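Local coordinates for thioesterase superfamily protein (Sulfolobus solfataricus, PDB 2GF6) that binds coenzyme A and, as a member of the hotdog-fold thioesterase family, probably hydrolyses acyl-CoA thioesters, at residues F9-V12 and V13-Y16; A27-Y30 and R31-T34; I37-F40 and I41-V45. All blocks are in the same frame, centred on the assembly; numbering follows the deposited sequence.

Interaction 1. Residues F9-V12 and V13-Y16; sequences FEDV and VRIY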
loop_
_atom_site.group_PDB
_atom_site.type_symbol
_atom_site.label_atom_id
_atom_site.label_comp_id
_atom_site.label_asym_id
_atom_site.label_seq_id
_atom_site.Cartn_x
_atom_site.Cartn_y
_atom_site.Cartn_z
ATOM N N PHE A 9 -19.194 7.622 -8.657
ATOM C CA PHE A 9 -18.634 7.446 -7.315
ATOM C C PHE A 9 -17.806 8.653 -6.915
ATOM O O PHE A 9 -17.013 9.132 -7.713
ATOM C CB PHE A 9 -17.728 6.206 -7.292
ATOM C CG PHE A 9 -17.123 5.920 -5.939
ATOM C CD1 PHE A 9 -17.884 5.346 -4.940
ATOM C CD2 PHE A 9 -15.800 6.223 -5.677
ATOM C CE1 PHE A 9 -17.349 5.083 -3.694
ATOM C CE2 PHE A 9 -15.254 5.973 -4.432
ATOM C CZ PHE A 9 -16.039 5.405 -3.430
ATOM N N GLU A 10 -17.951 9.120 -5.674
ATOM C CA GLU A 10 -17.129 10.226 -5.191
ATOM C C GLU A 10 -16.203 9.816 -4.061
ATOM O O GLU A 10 -16.581 9.022 -3.193
ATOM C CB GLU A 10 -17.999 11.393 -4.726
ATOM C CG GLU A 10 -19.108 11.713 -5.665
ATOM C CD GLU A 10 -19.645 13.084 -5.418
ATOM O OE1 GLU A 10 -20.248 13.313 -4.351
ATOM O OE2 GLU A 10 -19.425 13.937 -6.297
ATOM N N ASP A 11 -14.984 10.369 -4.087
ATOM C CA ASP A 11 -13.961 10.053 -3.102
ATOM C C ASP A 11 -13.091 11.287 -2.854
ATOM O O ASP A 11 -13.235 12.299 -3.518
ATOM C CB ASP A 11 -13.117 8.859 -3.568
ATOM C CG ASP A 11 -12.793 7.884 -2.425
ATOM O OD1 ASP A 11 -12.583 8.356 -1.281
ATOM O OD2 ASP A 11 -12.775 6.650 -2.667
ATOM N N VAL A 12 -12.208 11.192 -1.874
ATOM C CA VAL A 12 -11.351 12.311 -1.461
ATOM C C VAL A 12 -9.922 11.775 -1.311
ATOM O O VAL A 12 -9.725 10.636 -0.843
ATOM C CB VAL A 12 -11.887 12.965 -0.142
ATOM C CG1 VAL A 12 -11.843 11.977 1.022
ATOM C CG2 VAL A 12 -11.135 14.233 0.210
ATOM N N VAL A 13 -8.948 12.563 -1.765
ATOM C CA VAL A 13 -7.553 12.151 -1.702
ATOM C C VAL A 13 -7.020 12.277 -0.281
ATOM O O VAL A 13 -7.131 13.325 0.345
ATOM C CB VAL A 13 -6.647 12.953 -2.695
ATOM C CG1 VAL A 13 -5.187 12.450 -2.655
ATOM C CG2 VAL A 13 -7.161 12.813 -4.136
ATOM N N ARG A 14 -6.435 11.179 0.199
ATOM C CA ARG A 14 -6.042 10.995 1.593
ATOM C C ARG A 14 -4.510 10.926 1.681
ATOM O O ARG A 14 -3.808 10.790 0.678
ATOM C CB ARG A 14 -6.662 9.713 2.154
ATOM C CG ARG A 14 -7.753 9.916 3.168
ATOM C CD ARG A 14 -9.082 10.259 2.559
ATOM N NE ARG A 14 -10.175 10.159 3.540
ATOM C CZ ARG A 14 -11.354 9.575 3.313
ATOM N NH1 ARG A 14 -11.641 9.034 2.118
ATOM N NH2 ARG A 14 -12.253 9.529 4.280
ATOM N N ILE A 15 -3.980 11.034 2.887
ATOM C CA ILE A 15 -2.516 11.000 3.055
ATOM C C ILE A 15 -1.912 9.694 2.555
ATOM O O ILE A 15 -0.813 9.655 1.987
ATOM C CB ILE A 15 -2.115 11.251 4.547
ATOM C CG1 ILE A 15 -0.607 11.428 4.657
ATOM C CG2 ILE A 15 -2.678 10.133 5.507
ATOM C CD1 ILE A 15 -0.071 12.545 3.807
ATOM N N TYR A 16 -2.628 8.608 2.767
ATOM C CA TYR A 16 -2.148 7.332 2.301
ATOM C C TYR A 16 -2.328 7.184 0.771
ATOM O O TYR A 16 -1.923 6.172 0.184
ATOM C CB TYR A 16 -2.820 6.178 3.070
ATOM C CG TYR A 16 -4.330 6.264 3.165
ATOM C CD1 TYR A 16 -5.133 5.917 2.082
ATOM C CD2 TYR A 16 -4.962 6.641 4.344
ATOM C CE1 TYR A 16 -6.506 5.998 2.144
ATOM C CE2 TYR A 16 -6.370 6.733 4.411
ATOM C CZ TYR A 16 -7.129 6.400 3.295
ATOM O OH TYR A 16 -8.523 6.460 3.317
#
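D11 and V12, the last residues of strand 8-12, meet R14 just after the chain has left the sheet, and the guanidinium folds back to collect both. D11 comes first. Its OD1 stands 3.6 Å from NH1 of R14, a salt bridge at a rather long distance, approached near the guanidinium plane at the edge of the group; the two planes stand 76° apart, so this is no flat, two-pronged pairing. The same OD1 accepts the backbone N of V12 at 2.9 Å through its anti lone pair, a bond that helps to fix the rotation of the carboxylate. An aspartate suits this place because its two oxygens serve two sides: OD2 faces helix 26-45, where it forms a salt bridge with R31 and accepts a hydrogen bond from N35.

V12 follows with a different kind of touch. Its CG1 is staggered between N and C of its own backbone (chi1 63°), which carries the methyl over one face of the R14 guanidinium, not centred but near NH1, at a tight 3.1 Å. R14 reaches back by a bend at chi2 (79°), and its NE forms a salt bridge with E38 of the second subunit, so the long side chain serves two chains at once. The arrangement is a strand end leading into a 3-10 turn, at the edge of a hotdog-fold sheet and beside a subunit interface.

Interaction 2. Residues A27-Y30 and R31-T34; sequences AAYY and RFFT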
loop_
_atom_site.group_PDB
_atom_site.type_symbol
_atom_site.label_atom_id
_atom_site.label_comp_id
_atom_site.label_asym_id
_atom_site.label_seq_id
_atom_site.Cartn_x
_atom_site.Cartn_y
_atom_site.Cartn_z
ATOM N N ALA A 27 -1.075 3.511 -6.969
ATOM C CA ALA A 27 -1.989 2.574 -6.301
ATOM C C ALA A 27 -3.217 3.316 -5.874
ATOM O O ALA A 27 -4.270 2.737 -5.696
ATOM C CB ALA A 27 -1.309 1.924 -5.054
ATOM N N ALA A 28 -3.094 4.611 -5.673
ATOM C CA ALA A 28 -4.245 5.377 -5.242
ATOM C C ALA A 28 -5.366 5.253 -6.268
ATOM O O ALA A 28 -6.564 5.108 -5.922
ATOM C CB ALA A 28 -3.852 6.805 -5.059
ATOM N N TYR A 29 -4.980 5.268 -7.539
ATOM C CA TYR A 29 -5.965 5.270 -8.631
ATOM C C TYR A 29 -6.718 3.958 -8.662
ATOM O O TYR A 29 -7.911 3.923 -8.988
ATOM C CB TYR A 29 -5.287 5.626 -9.973
ATOM C CG TYR A 29 -4.926 7.117 -10.066
ATOM C CD1 TYR A 29 -5.880 8.065 -10.416
ATOM C CD2 TYR A 29 -3.661 7.581 -9.734
ATOM C CE1 TYR A 29 -5.577 9.401 -10.460
ATOM C CE2 TYR A 29 -3.349 8.922 -9.787
ATOM C CZ TYR A 29 -4.304 9.829 -10.143
ATOM O OH TYR A 29 -4.020 11.192 -10.196
ATOM N N TYR A 30 -6.031 2.884 -8.278
ATOM C CA TYR A 30 -6.633 1.567 -8.061
ATOM C C TYR A 30 -7.592 1.620 -6.904
ATOM O O TYR A 30 -8.618 0.957 -6.916
ATOM C CB TYR A 30 -5.532 0.540 -7.775
ATOM C CG TYR A 30 -5.981 -0.899 -7.437
ATOM C CD1 TYR A 30 -6.291 -1.814 -8.439
ATOM C CD2 TYR A 30 -6.048 -1.337 -6.127
ATOM C CE1 TYR A 30 -6.691 -3.111 -8.130
ATOM C CE2 TYR A 30 -6.455 -2.615 -5.810
ATOM C CZ TYR A 30 -6.763 -3.505 -6.806
ATOM O OH TYR A 30 -7.125 -4.823 -6.487
ATOM N N ARG A 31 -7.259 2.389 -5.879
ATOM C CA ARG A 31 -8.157 2.508 -4.767
ATOM C C ARG A 31 -9.419 3.101 -5.319
ATOM O O ARG A 31 -10.488 2.652 -5.031
ATOM C CB ARG A 31 -7.589 3.385 -3.636
ATOM C CG ARG A 31 -8.473 3.342 -2.370
ATOM C CD ARG A 31 -7.905 4.060 -1.153
ATOM N NE ARG A 31 -8.075 5.509 -1.193
ATOM C CZ ARG A 31 -9.226 6.172 -1.045
ATOM N NH1 ARG A 31 -10.387 5.548 -0.910
ATOM N NH2 ARG A 31 -9.210 7.500 -1.070
ATOM N N PHE A 32 -9.283 4.122 -6.146
ATOM C CA PHE A 32 -10.469 4.844 -6.578
ATOM C C PHE A 32 -11.343 3.992 -7.505
ATOM O O PHE A 32 -12.560 3.993 -7.358
ATOM C CB PHE A 32 -10.099 6.151 -7.288
ATOM C CG PHE A 32 -9.158 7.026 -6.506
ATOM C CD1 PHE A 32 -9.328 7.234 -5.140
ATOM C CD2 PHE A 32 -8.096 7.651 -7.145
ATOM C CE1 PHE A 32 -8.457 8.065 -4.427
ATOM C CE2 PHE A 32 -7.209 8.446 -6.444
ATOM C CZ PHE A 32 -7.398 8.662 -5.082
ATOM N N PHE A 33 -10.737 3.328 -8.493
ATOM C CA PHE A 33 -11.537 2.670 -9.512
ATOM C C PHE A 33 -12.132 1.352 -8.979
ATOM O O PHE A 33 -13.292 1.010 -9.299
ATOM C CB PHE A 33 -10.799 2.609 -10.874
ATOM C CG PHE A 33 -9.614 1.678 -10.950
ATOM C CD1 PHE A 33 -9.737 0.308 -10.716
ATOM C CD2 PHE A 33 -8.396 2.151 -11.409
ATOM C CE1 PHE A 33 -8.643 -0.549 -10.849
ATOM C CE2 PHE A 33 -7.299 1.291 -11.551
ATOM C CZ PHE A 33 -7.432 -0.060 -11.275
ATOM N N THR A 34 -11.394 0.685 -8.083
ATOM C CA THR A 34 -11.917 -0.486 -7.342
ATOM C C THR A 34 -13.165 -0.128 -6.533
ATOM O O THR A 34 -14.178 -0.795 -6.615
ATOM C CB THR A 34 -10.814 -1.087 -6.432
ATOM O OG1 THR A 34 -9.684 -1.354 -7.249
ATOM C CG2 THR A 34 -11.271 -2.420 -5.767
#
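The carbonyl oxygen of Y30 is gripped twice by T34: the hydroxyl OG1 donates to Y30 O at 2.6 Å, and the backbone N of T34 reaches that oxygen at 3.0 Å from the opposite face of the carbonyl plane. Threonine suits a buried place in mid-helix, because with OG1 beside its own backbone N (chi1 -54°) the hydroxyl can spend its hydrogen bond on the carbonyl one turn earlier. There it also lies over the centre of one face of the Y30 ring. The ordinary helical bonds R31 N to A27 O, F32 N to A28 O and F33 N to Y29 O continue the pattern.

The aromatic side chains pack along the same helix. F32 directs its edge at the face of Y29, a T-shaped pair with centroids 5.7 Å apart and planes at 88°, while one face of F32 lies over A28 O. F33 has its CG flanked by both backbone neighbours of CA (chi1 70°), which folds the ring back over Y30 CA, a CH-pi contact 3.7 Å from the ring centroid; its CZ also meets CD1 of Y30 at 3.5 Å. With an alanine at this position, the cover over Y30 CA is likely to be lost and a gap opened beside F95 and V109 of the sheet.

R31 sends its charged end to D17 and D11. Y29 touches the bound coenzyme A as well as T105, whereas F33 packs on the sheet. The chemistry thus pairs a buried hydroxyl with a helix carbonyl and a buried arginine with two aspartates, among rings that divide ligand and sheet between them.

Interaction 3. Residues I37-F40 and I41-V45; sequences IEKF and IKEKV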
loop_
_atom_site.group_PDB
_atom_site.type_symbol
_atom_site.label_atom_id
_atom_site.label_comp_id
_atom_site.label_asym_id
_atom_site.label_seq_id
_atom_site.Cartn_x
_atom_site.Cartn_y
_atom_site.Cartn_z
ATOM N N ILE A 37 -15.931 0.425 -9.111
ATOM C CA ILE A 37 -16.402 -0.850 -9.686
ATOM C C ILE A 37 -17.133 -1.696 -8.641
ATOM O O ILE A 37 -18.202 -2.249 -8.912
ATOM C CB ILE A 37 -15.273 -1.652 -10.309
ATOM C CG1 ILE A 37 -14.760 -0.917 -11.545
ATOM C CG2 ILE A 37 -15.780 -3.044 -10.695
ATOM C CD1 ILE A 37 -13.397 -1.348 -12.014
ATOM N N GLU A 38 -16.573 -1.760 -7.442
ATOM C CA GLU A 38 -17.203 -2.485 -6.376
ATOM C C GLU A 38 -18.599 -1.935 -6.141
ATOM O O GLU A 38 -19.523 -2.716 -5.991
ATOM C CB GLU A 38 -16.384 -2.421 -5.092
ATOM C CG GLU A 38 -17.029 -3.185 -3.951
ATOM C CD GLU A 38 -16.134 -3.395 -2.739
ATOM O OE1 GLU A 38 -14.979 -2.887 -2.665
ATOM O OE2 GLU A 38 -16.596 -4.109 -1.843
ATOM N N LYS A 39 -18.757 -0.603 -6.115
ATOM C CA LYS A 39 -20.078 -0.020 -5.818
ATOM C C LYS A 39 -21.068 -0.333 -6.932
ATOM O O LYS A 39 -22.211 -0.722 -6.684
ATOM C CB LYS A 39 -19.975 1.503 -5.602
ATOM C CG LYS A 39 -21.280 2.146 -5.129
ATOM C CD LYS A 39 -21.241 3.699 -5.126
ATOM C CE LYS A 39 -21.241 4.291 -6.539
ATOM N NZ LYS A 39 -22.624 4.550 -7.102
ATOM N N PHE A 40 -20.615 -0.167 -8.172
ATOM C CA PHE A 40 -21.428 -0.505 -9.327
ATOM C C PHE A 40 -21.960 -1.940 -9.268
ATOM O O PHE A 40 -23.150 -2.178 -9.471
ATOM C CB PHE A 40 -20.640 -0.289 -10.623
ATOM C CG PHE A 40 -21.291 -0.898 -11.813
ATOM C CD1 PHE A 40 -22.356 -0.282 -12.418
ATOM C CD2 PHE A 40 -20.854 -2.119 -12.309
ATOM C CE1 PHE A 40 -22.959 -0.848 -13.509
ATOM C CE2 PHE A 40 -21.452 -2.694 -13.402
ATOM C CZ PHE A 40 -22.505 -2.059 -14.009
ATOM N N ILE A 41 -21.066 -2.891 -9.017
ATOM C CA ILE A 41 -21.458 -4.303 -9.004
ATOM C C ILE A 41 -22.495 -4.551 -7.912
ATOM O O ILE A 41 -23.494 -5.260 -8.121
ATOM C CB ILE A 41 -20.200 -5.217 -8.839
ATOM C CG1 ILE A 41 -19.375 -5.202 -10.129
ATOM C CG2 ILE A 41 -20.592 -6.664 -8.499
ATOM C CD1 ILE A 41 -20.137 -5.641 -11.400
ATOM N N LYS A 42 -22.288 -3.916 -6.758
ATOM C CA LYS A 42 -23.186 -4.086 -5.633
ATOM C C LYS A 42 -24.560 -3.606 -6.017
ATOM O O LYS A 42 -25.529 -4.325 -5.855
ATOM C CB LYS A 42 -22.695 -3.300 -4.434
ATOM C CG LYS A 42 -23.549 -3.477 -3.185
ATOM C CD LYS A 42 -23.375 -2.294 -2.229
ATOM C CE LYS A 42 -22.430 -2.612 -1.090
ATOM N NZ LYS A 42 -23.211 -3.074 0.093
ATOM N N GLU A 43 -24.631 -2.382 -6.537
ATOM C CA GLU A 43 -25.918 -1.770 -6.882
ATOM C C GLU A 43 -26.596 -2.384 -8.131
ATOM O O GLU A 43 -27.819 -2.508 -8.191
ATOM C CB GLU A 43 -25.742 -0.259 -7.067
ATOM C CG GLU A 43 -25.393 0.458 -5.780
ATOM C CD GLU A 43 -25.023 1.951 -5.950
ATOM O OE1 GLU A 43 -24.714 2.409 -7.080
ATOM O OE2 GLU A 43 -25.013 2.663 -4.914
ATOM N N LYS A 44 -25.821 -2.764 -9.135
ATOM C CA LYS A 44 -26.429 -3.276 -10.382
ATOM C C LYS A 44 -26.733 -4.787 -10.332
ATOM O O LYS A 44 -27.755 -5.238 -10.842
ATOM C CB LYS A 44 -25.507 -2.942 -11.566
ATOM C CG LYS A 44 -25.970 -3.470 -12.969
ATOM C CD LYS A 44 -27.239 -2.779 -13.497
ATOM C CE LYS A 44 -26.989 -1.352 -13.993
ATOM N NZ LYS A 44 -28.292 -0.688 -14.362
ATOM N N VAL A 45 -25.825 -5.559 -9.738
ATOM C CA VAL A 45 -25.921 -7.034 -9.717
ATOM C C VAL A 45 -26.255 -7.544 -8.329
ATOM O O VAL A 45 -26.811 -8.626 -8.177
ATOM C CB VAL A 45 -24.580 -7.704 -10.139
ATOM C CG1 VAL A 45 -24.781 -9.196 -10.390
ATOM C CG2 VAL A 45 -23.994 -7.030 -11.344
#
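K39 and E43, one helical turn apart, carry the charged part of this contact: NZ of K39 donates to OE1 of E43 at 3.0 Å in a salt bridge. The ammonium meets the syn side of that oxygen, 29° out of the carboxylate plane. Bends at chi3 (71°) and chi4 bring NZ of K39 back toward OE1, while the E43 chain, extended beyond CG, meets it alongside the helix. Long, flexible side chains of opposite charge suit this more accessible side of the helix.

Backbone hydrogen bonds form the second group. I41 N to I37 O, K42 N to E38 O, E43 N to K39 O and K44 N to F40 O keep the regular i to i+4 pattern, the last at 2.8 Å.

Apolar contacts lie round F40 and I41. K44 lays its CB over one face of the F40 ring, a CH-pi contact 4.1 Å from the centroid and displaced to the CE1 side, so the aliphatic base of the lysine packs on the phenyl while its NZ goes on to a salt bridge with E6. CD1 of I41 meets CD2 of F40 at 3.7 Å, and CG1 of I41 lies 4.2 Å from CG2 of I37; branched isoleucines and a flat phenyl fill the buried side.

This C-terminal part of helix 26-45 packs against the sheet. I37 and F40 rest on L81 of strand 76-85 and on F93 of strand 90-99, while F40 and V45 meet L132 of helix 126-132.

How the interactions relate
From the N terminus the chain passes through interaction 1 at the end of strand 8-12, crosses a loop, and enters helix 26-45, whose first half holds interaction 2 and second half interaction 3. The three are local and follow in series; none encloses or crosses another. Interactions 1 and 2 touch directly: OD2 of D11 forms a salt bridge with NH1 of R31 at 3.2 Å, tying the strand end to the helix, and both contacts reach the second subunit. Interaction 1 also meets interaction 3, where the F9 ring packs on the K39 chain. Strand 8-12 thus lies against the helix at two levels, and the helix joins the coenzyme A pocket to the region near helix 126-132.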